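Local coordinates for protein succinate--CoA ligase subunit alpha (Campylobacter jejuni, PDB 6MEL) that forms the alpha subunit of a succinate--CoA ligase, combining a Rossmann-like CoA-binding domain with a CoA-ligase domain, at residues Gly126-Glu131 with Phe141-Gly146; Val148-Lys153 with Ser173-Ile178. One frame throughout, in Å; residues are numbered along the deposited sequence.

Contact 1: residues Gly126-Glu131 with Phe141-Gly146; sequences GIITSE and FIFKKG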
# COMPACT_ATOMS: atom_id res chain seq x y z
N GLY A 126 13.33 2.56 9.58
CA GLY A 126 13.67 3.10 10.89
C GLY A 126 14.28 4.48 10.86
O GLY A 126 13.98 5.30 10.01
N ILE A 127 15.13 4.75 11.85
CA ILE A 127 15.69 6.10 12.03
C ILE A 127 17.19 5.95 12.27
O ILE A 127 17.63 4.98 12.88
CB ILE A 127 14.99 6.88 13.15
CG1 ILE A 127 15.59 8.27 13.37
CG2 ILE A 127 14.98 6.11 14.46
CD1 ILE A 127 14.75 9.16 14.28
N ILE A 128 17.98 6.90 11.74
CA ILE A 128 19.42 6.86 11.92
C ILE A 128 19.90 8.27 12.16
O ILE A 128 19.54 9.19 11.42
CB ILE A 128 20.16 6.18 10.74
CG1 ILE A 128 21.68 6.19 10.96
CG2 ILE A 128 19.82 6.81 9.39
CD1 ILE A 128 22.44 5.20 10.14
N THR A 129 20.76 8.41 13.18
CA THR A 129 21.54 9.62 13.40
C THR A 129 23.00 9.27 13.05
O THR A 129 23.63 8.49 13.76
CB THR A 129 21.36 10.18 14.80
OG1 THR A 129 20.03 10.69 14.88
CG2 THR A 129 22.35 11.30 15.14
N SER A 130 23.48 9.84 11.95
CA SER A 130 24.73 9.49 11.27
C SER A 130 25.88 9.40 12.29
O SER A 130 26.05 10.28 13.10
CB SER A 130 25.05 10.50 10.21
OG SER A 130 24.00 10.61 9.29
N GLU A 131 26.56 8.26 12.28
CA GLU A 131 27.76 8.00 13.08
C GLU A 131 27.44 8.08 14.57
O GLU A 131 28.34 8.23 15.35
CB GLU A 131 28.89 8.97 12.72
CG GLU A 131 29.39 8.84 11.28
CD GLU A 131 30.34 9.97 10.87
OE1 GLU A 131 30.94 10.57 11.77
OE2 GLU A 131 30.39 10.34 9.68
N PHE A 141 26.84 2.76 7.09
CA PHE A 141 28.05 3.40 6.56
C PHE A 141 27.68 4.40 5.44
O PHE A 141 28.42 5.29 5.15
CB PHE A 141 29.04 2.33 6.11
CG PHE A 141 28.66 1.77 4.75
CD1 PHE A 141 27.77 0.69 4.64
CD2 PHE A 141 29.13 2.36 3.58
CE1 PHE A 141 27.44 0.17 3.40
CE2 PHE A 141 28.77 1.85 2.33
CZ PHE A 141 27.91 0.77 2.25
N ILE A 142 26.49 4.29 4.83
CA ILE A 142 26.06 5.24 3.81
C ILE A 142 25.87 6.63 4.44
O ILE A 142 26.03 7.67 3.77
CB ILE A 142 24.75 4.72 3.19
CG1 ILE A 142 24.97 3.40 2.45
CG2 ILE A 142 24.11 5.78 2.30
CD1 ILE A 142 25.95 3.52 1.29
N PHE A 143 25.48 6.65 5.72
CA PHE A 143 25.11 7.87 6.43
C PHE A 143 26.35 8.50 7.08
O PHE A 143 26.71 8.14 8.19
CB PHE A 143 23.99 7.58 7.44
CG PHE A 143 22.70 7.21 6.74
CD1 PHE A 143 21.78 8.18 6.40
CD2 PHE A 143 22.49 5.91 6.31
CE1 PHE A 143 20.64 7.85 5.69
CE2 PHE A 143 21.31 5.57 5.65
CZ PHE A 143 20.41 6.55 5.31
N LYS A 144 26.98 9.42 6.36
CA LYS A 144 28.08 10.23 6.89
C LYS A 144 27.49 11.51 7.48
O LYS A 144 26.58 12.09 6.92
CB LYS A 144 29.10 10.60 5.81
CG LYS A 144 29.83 9.41 5.20
CD LYS A 144 30.46 8.48 6.23
CE LYS A 144 31.29 7.36 5.63
NZ LYS A 144 31.15 6.14 6.46
N LYS A 145 28.05 11.95 8.58
CA LYS A 145 27.49 13.06 9.34
C LYS A 145 27.52 14.34 8.51
O LYS A 145 28.50 14.60 7.82
CB LYS A 145 28.25 13.26 10.65
CG LYS A 145 27.64 14.27 11.60
CD LYS A 145 28.49 14.49 12.85
CE LYS A 145 27.73 15.14 13.98
NZ LYS A 145 26.83 14.16 14.63
N GLY A 146 26.44 15.11 8.57
CA GLY A 146 26.38 16.41 7.93
C GLY A 146 25.14 17.19 8.34
O GLY A 146 24.50 16.87 9.34
O HOH W 1 24.39 13.09 12.65
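The ring of F143 carries I128 over one face: CG2 stands 3.8 Å from the ring centroid and 9° off the normal, a CH-pi contact above the middle of the ring. The other branch bears on it too, with I128 CD1 3.9 Å from F143 CD2. Near the ring plane, at the edge, sits S130 OG, 3.6 Å from F143 CB. Y159 and A162 of helix 156-167 and A175 of strand 172-177 also pack on this phenylalanine, which therefore lies between sheet and helix. A second flat group, the carboxylate of E131, is met from well above its plane: K145 N donates to E131 OE2 over 3.0 Å, in a nearly straight bond with 170° at the hydrogen. With CG placed anti to the carbonyl carbon (chi1 -63°) and the chain extended beyond it, E131 reaches over to the 141-146 loop, its carboxylate lying beside the CB of K145. Between these two groups S130 turns its CB onto the backbone, 3.6 Å from K145 CA, while its hydroxyl is hydrogen-bonded to I172 O. K144 bends back along its own segment, and its NZ bonds F141 O at 3.1 Å, in the carbonyl plane and on a lone pair. Water 1 accepts a weak bond from K145 NZ and donates to S130 O at 3.3 Å. The contact thus grades from an apolar, buried end at I128 and F143 to a polar, exposed end. There the carboxylate of E131 occupies a backbone N-H of the loop and has K144 NZ 5.3 Å from its OE2, near enough for the opposite charges probably to favour the ionised acid without forming a salt bridge.

Contact 2: residues Val148-Lys153 with Ser173-Ile178; sequences VGLISK and STAVGI
I178 and I151 meet through their CG2 methyls, 3.7 Å apart, because I178 sets CG1 between its backbone N and carbonyl carbon (chi1 62°), leaving CG2 beside the N, while I151, with CG1 anti to the carbonyl carbon (chi1 -51°), leaves CG2 anti to its backbone N. The same setting of I178 lays CG1 against the backbone, 3.5 Å from S152 O, and CD1, carried on by an extended chi2, comes within 3.9 Å of K153 CG. L150 and A175 pair on the sheet face shared with S152, their CB atoms 3.6 Å apart; I151 and V176 point to the opposite face. The backbones are joined by a parallel ladder. L150 straddles A175, its N bonding T174 O and its O receiving V176 N; two residues on, S152 straddles G177, with N bonded to V176 O and O gripped by I178 N at 2.7 Å, the shortest bond of the ladder. At the opposite end S173 N reaches V148 O at 2.9 Å from above the carbonyl plane, where the chain turns a corner. Close CA-H...O contacts fill in between, the tightest from G177 CA to S152 O at 3.2 Å. The S152 hydroxyl is hydrogen-bonded to T158 and to S154 N, tying the strand end to the helix that follows, while K153 NZ forms a salt bridge with E215. Helix 188-197 covers the side of the isoleucine pair, Y188 and F195 packing on I151 and L191 on I178. The axes of the two short strand segments approach to 4.7 Å and run within 4° of parallel, as befits adjacent parallel strands. With helix 156-167 linking them, strands 148-152 and 172-177 make a beta-alpha-beta unit, the building block of the alpha/beta sheet in this CoA-ligase domain.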
# COMPACT_ATOMS: atom_id res chain seq x y z
N VAL A 148 22.27 17.80 6.46
CA VAL A 148 21.01 17.55 5.70
C VAL A 148 20.13 16.53 6.43
O VAL A 148 20.52 15.43 6.68
CB VAL A 148 21.29 17.14 4.25
CG1 VAL A 148 20.00 16.98 3.47
CG2 VAL A 148 22.19 18.16 3.56
N GLY A 149 18.91 16.96 6.78
CA GLY A 149 17.88 16.08 7.32
C GLY A 149 17.18 15.35 6.19
O GLY A 149 17.13 15.87 5.04
N LEU A 150 16.63 14.17 6.49
CA LEU A 150 15.97 13.31 5.47
C LEU A 150 14.67 12.75 6.07
O LEU A 150 14.71 12.18 7.14
CB LEU A 150 17.00 12.22 5.20
CG LEU A 150 16.95 11.41 3.93
CD1 LEU A 150 16.27 12.11 2.77
CD2 LEU A 150 18.38 11.00 3.57
N ILE A 151 13.55 12.89 5.36
CA ILE A 151 12.29 12.28 5.74
C ILE A 151 11.79 11.52 4.53
O ILE A 151 11.67 12.12 3.49
CB ILE A 151 11.25 13.34 6.16
CG1 ILE A 151 11.77 14.31 7.21
CG2 ILE A 151 9.96 12.66 6.63
CD1 ILE A 151 11.02 15.62 7.23
N SER A 152 11.51 10.21 4.68
CA SER A 152 11.20 9.38 3.49
C SER A 152 10.16 8.29 3.80
O SER A 152 10.27 7.57 4.78
CB SER A 152 12.46 8.78 2.97
OG SER A 152 12.23 7.97 1.84
N LYS A 153 9.23 8.13 2.86
CA LYS A 153 8.26 7.06 2.90
C LYS A 153 8.85 5.75 2.34
O LYS A 153 8.13 4.69 2.32
CB LYS A 153 7.04 7.41 2.05
CG LYS A 153 5.93 8.24 2.70
CD LYS A 153 4.85 8.53 1.69
CE LYS A 153 3.70 9.28 2.29
NZ LYS A 153 2.64 9.55 1.29
N SER A 173 22.14 14.60 8.90
CA SER A 173 22.06 14.79 10.34
C SER A 173 21.35 13.58 10.93
O SER A 173 21.98 12.70 11.53
CB SER A 173 21.42 16.12 10.70
OG SER A 173 20.20 16.33 10.00
N THR A 174 20.04 13.51 10.70
CA THR A 174 19.23 12.36 11.01
C THR A 174 18.37 12.06 9.78
O THR A 174 17.85 13.01 9.12
CB THR A 174 18.35 12.64 12.24
OG1 THR A 174 19.13 12.85 13.42
CG2 THR A 174 17.43 11.48 12.58
N ALA A 175 18.19 10.77 9.48
CA ALA A 175 17.25 10.34 8.45
C ALA A 175 16.15 9.50 9.11
O ALA A 175 16.47 8.59 9.90
CB ALA A 175 17.95 9.53 7.39
N VAL A 176 14.90 9.78 8.74
CA VAL A 176 13.76 9.08 9.27
C VAL A 176 12.97 8.44 8.12
O VAL A 176 12.50 9.12 7.21
CB VAL A 176 12.87 10.02 10.08
CG1 VAL A 176 11.81 9.23 10.82
CG2 VAL A 176 13.68 10.88 11.00
N GLY A 177 12.82 7.13 8.17
CA GLY A 177 11.88 6.47 7.26
C GLY A 177 10.50 6.44 7.93
O GLY A 177 10.38 5.81 8.93
N ILE A 178 9.51 7.15 7.36
CA ILE A 178 8.21 7.30 8.00
C ILE A 178 7.21 6.19 7.63
O ILE A 178 6.16 6.14 8.26
CB ILE A 178 7.62 8.68 7.75
CG1 ILE A 178 7.36 8.95 6.26
CG2 ILE A 178 8.48 9.75 8.42
CD1 ILE A 178 6.65 10.24 6.01

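Contact 1 closes before contact 2 opens along the chain, and their centres are 10 Å apart. Both reach one mixed sheet, in which strand 172-177 lies between strand 126-129, antiparallel to it, and strand 148-152, parallel to it. The join is direct: I128 O and A175 N are 2.8 Å apart, a probable hydrogen bond, as is the T129 OG1 to T174 OG1 pair at the same distance. Contact 2 is fully buried, its centre about 6 Å from the centre of the chain, whereas contact 1, centred about 13 Å from it, is partly exposed. Together they carry the sheet from its parallel part to its antiparallel margin, where the loop 141-146 packs alongside, leading on to strand 148-152.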